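Local coordinates for A rubisco-like protein (Burkholderia fungorum, PDB 3NWR), which is a homodimeric member of the RuBisCO large-chain family, probably an enzyme acting as a lyase, at residues 260-265 against 311-316. Numbering follows the deposited sequence.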
loop_
_atom_site.group_PDB
_atom_site.type_symbol
_atom_site.label_atom_id
_atom_site.label_comp_id
_atom_site.label_asym_id
_atom_site.label_seq_id
_atom_site.Cartn_x
_atom_site.Cartn_y
_atom_site.Cartn_z
ATOM N N ALA A 260 4.678 -7.241 11.919
ATOM C CA ALA A 260 3.865 -7.364 10.705
ATOM C C ALA A 260 4.334 -6.381 9.645
ATOM O O ALA A 260 4.695 -5.250 9.969
ATOM C CB ALA A 260 2.377 -7.138 11.023
ATOM N N SER A 261 4.336 -6.822 8.389
ATOM C CA SER A 261 4.631 -5.945 7.257
ATOM C C SER A 261 3.376 -5.140 6.962
ATOM O O SER A 261 2.508 -5.556 6.186
ATOM C CB SER A 261 5.051 -6.765 6.043
ATOM O OG SER A 261 6.286 -7.403 6.302
ATOM N N ILE A 262 3.281 -3.983 7.609
ATOM C CA ILE A 262 2.035 -3.217 7.596
ATOM C C ILE A 262 1.469 -2.896 6.212
ATOM O O ILE A 262 0.265 -2.970 6.008
ATOM C CB ILE A 262 2.152 -1.926 8.428
ATOM C CG1 ILE A 262 3.425 -1.144 8.057
ATOM C CG2 ILE A 262 2.149 -2.283 9.919
ATOM C CD1 ILE A 262 3.504 0.281 8.677
ATOM N N ASN A 263 2.323 -2.512 5.265
ATOM C CA ASN A 263 1.802 -2.098 3.969
ATOM C C ASN A 263 1.040 -3.213 3.261
ATOM O O ASN A 263 0.039 -2.965 2.594
ATOM C CB ASN A 263 2.913 -1.578 3.071
ATOM C CG ASN A 263 3.549 -0.333 3.625
ATOM O OD1 ASN A 263 2.845 0.589 4.071
ATOM N ND2 ASN A 263 4.880 -0.299 3.636
ATOM N N TRP A 264 1.519 -4.440 3.428
ATOM C CA TRP A 264 0.943 -5.563 2.707
ATOM C C TRP A 264 -0.175 -6.220 3.499
ATOM O O TRP A 264 -1.081 -6.834 2.927
ATOM C CB TRP A 264 2.046 -6.568 2.368
ATOM C CG TRP A 264 3.282 -5.903 1.826
ATOM C CD1 TRP A 264 4.553 -6.032 2.298
ATOM C CD2 TRP A 264 3.353 -4.980 0.727
ATOM N NE1 TRP A 264 5.413 -5.258 1.555
ATOM C CE2 TRP A 264 4.705 -4.606 0.584
ATOM C CE3 TRP A 264 2.410 -4.446 -0.152
ATOM C CZ2 TRP A 264 5.133 -3.717 -0.403
ATOM C CZ3 TRP A 264 2.843 -3.555 -1.135
ATOM C CH2 TRP A 264 4.188 -3.215 -1.251
ATOM N N CYS A 265 -0.125 -6.073 4.815
ATOM C CA CYS A 265 -1.210 -6.529 5.680
ATOM C C CYS A 265 -2.425 -5.624 5.527
ATOM O O CYS A 265 -3.559 -6.118 5.405
ATOM C CB CYS A 265 -0.749 -6.551 7.136
ATOM S SG CYS A 265 0.438 -7.872 7.499
ATOM N N SER A 311 -4.004 2.556 13.709
ATOM C CA SER A 311 -4.250 1.113 13.819
ATOM C C SER A 311 -3.749 0.534 15.135
ATOM O O SER A 311 -4.000 -0.632 15.447
ATOM C CB SER A 311 -3.613 0.345 12.660
ATOM O OG SER A 311 -2.204 0.306 12.799
ATOM N N GLY A 312 -3.014 1.333 15.902
ATOM C CA GLY A 312 -2.600 0.911 17.228
ATOM C C GLY A 312 -1.228 0.267 17.328
ATOM O O GLY A 312 -0.893 -0.333 18.358
ATOM N N VAL A 313 -0.420 0.389 16.275
ATOM C CA VAL A 313 0.945 -0.137 16.332
ATOM C C VAL A 313 1.760 0.512 17.464
ATOM O O VAL A 313 1.501 1.652 17.853
ATOM C CB VAL A 313 1.686 0.026 14.996
ATOM C CG1 VAL A 313 0.955 -0.745 13.897
ATOM C CG2 VAL A 313 1.818 1.503 14.625
ATOM N N ASP A 314 2.754 -0.216 17.970
ATOM C CA ASP A 314 3.531 0.236 19.120
ATOM C C ASP A 314 4.896 0.793 18.740
ATOM O O ASP A 314 5.432 1.645 19.449
ATOM C CB ASP A 314 3.730 -0.934 20.082
ATOM C CG ASP A 314 2.451 -1.344 20.756
ATOM O OD1 ASP A 314 1.872 -0.492 21.457
ATOM O OD2 ASP A 314 2.023 -2.509 20.585
ATOM N N HIS A 315 5.466 0.271 17.656
ATOM C CA HIS A 315 6.767 0.698 17.151
ATOM C C HIS A 315 6.644 1.069 15.685
ATOM O O HIS A 315 5.889 0.439 14.943
ATOM C CB HIS A 315 7.785 -0.438 17.188
ATOM C CG HIS A 315 7.979 -1.082 18.525
ATOM N ND1 HIS A 315 8.704 -2.245 18.670
ATOM C CD2 HIS A 315 7.572 -0.732 19.769
ATOM C CE1 HIS A 315 8.733 -2.585 19.949
ATOM N NE2 HIS A 315 8.057 -1.681 20.637
ATOM N N MET A 316 7.426 2.060 15.251
ATOM C CA MET A 316 7.546 2.380 13.831
ATOM C C MET A 316 9.008 2.529 13.438
ATOM O O MET A 316 9.807 3.076 14.203
ATOM C CB MET A 316 6.817 3.687 13.488
ATOM C CG MET A 316 5.289 3.579 13.469
ATOM S SD MET A 316 4.606 2.682 12.039
ATOM C CE MET A 316 4.781 3.895 10.716
#
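Ile262 reaches Val313 with one branch and Met316 with the other, in the layer between strands and outer helices of the TIM barrel that forms the RuBisCO-type catalytic domain. Strands 257-261 and 315-319 are not neighbours: the parallel strand 280-284 runs between them, and its backbone bonds to Ile262 through His284 and to Asp314 through Leu281. The closest CA pair, Ile262 and Val313, is 9.3 Å apart, and side chains alone bridge the gap. An inverse gamma turn centred on Ser261 ends the first strand, and Ile262 opens the short helix that follows, its CB directed at segment 311-316. Ile262 CG2 meets Val313 CG1 at 4.4 Å, methyl to methyl, an easy van der Waals distance rather than a tight fit. The ethyl arm runs out extended, CD1 anti to CA (chi2 170°), which carries the terminal methyl away from Val313 and to the thioether of Met316. Met316 does not start out aimed at Ile262; its three torsions all lie near -75°, and this curl folds the sulfur back to the isoleucine. The result is a small, wholly apolar and buried patch of 92 Å² summed over both sides. Ala283 of the intervening strand touches both Ile262 and Met316, as does Tyr304 of helix 301-309, while Ile270 of helix 267-276 packs on Val313. Just beyond Val313 the chain is fixed by polar contacts: Asp314 forms a salt bridge with Arg274 and accepts bonds from the backbone N of His147, Gly148 and Leu281. At the far end of the patch, Ile262 CD1 sits 4.3 Å from Met316 SD, with Met316 CE also 4.3 Å from that same Ile262 CD1.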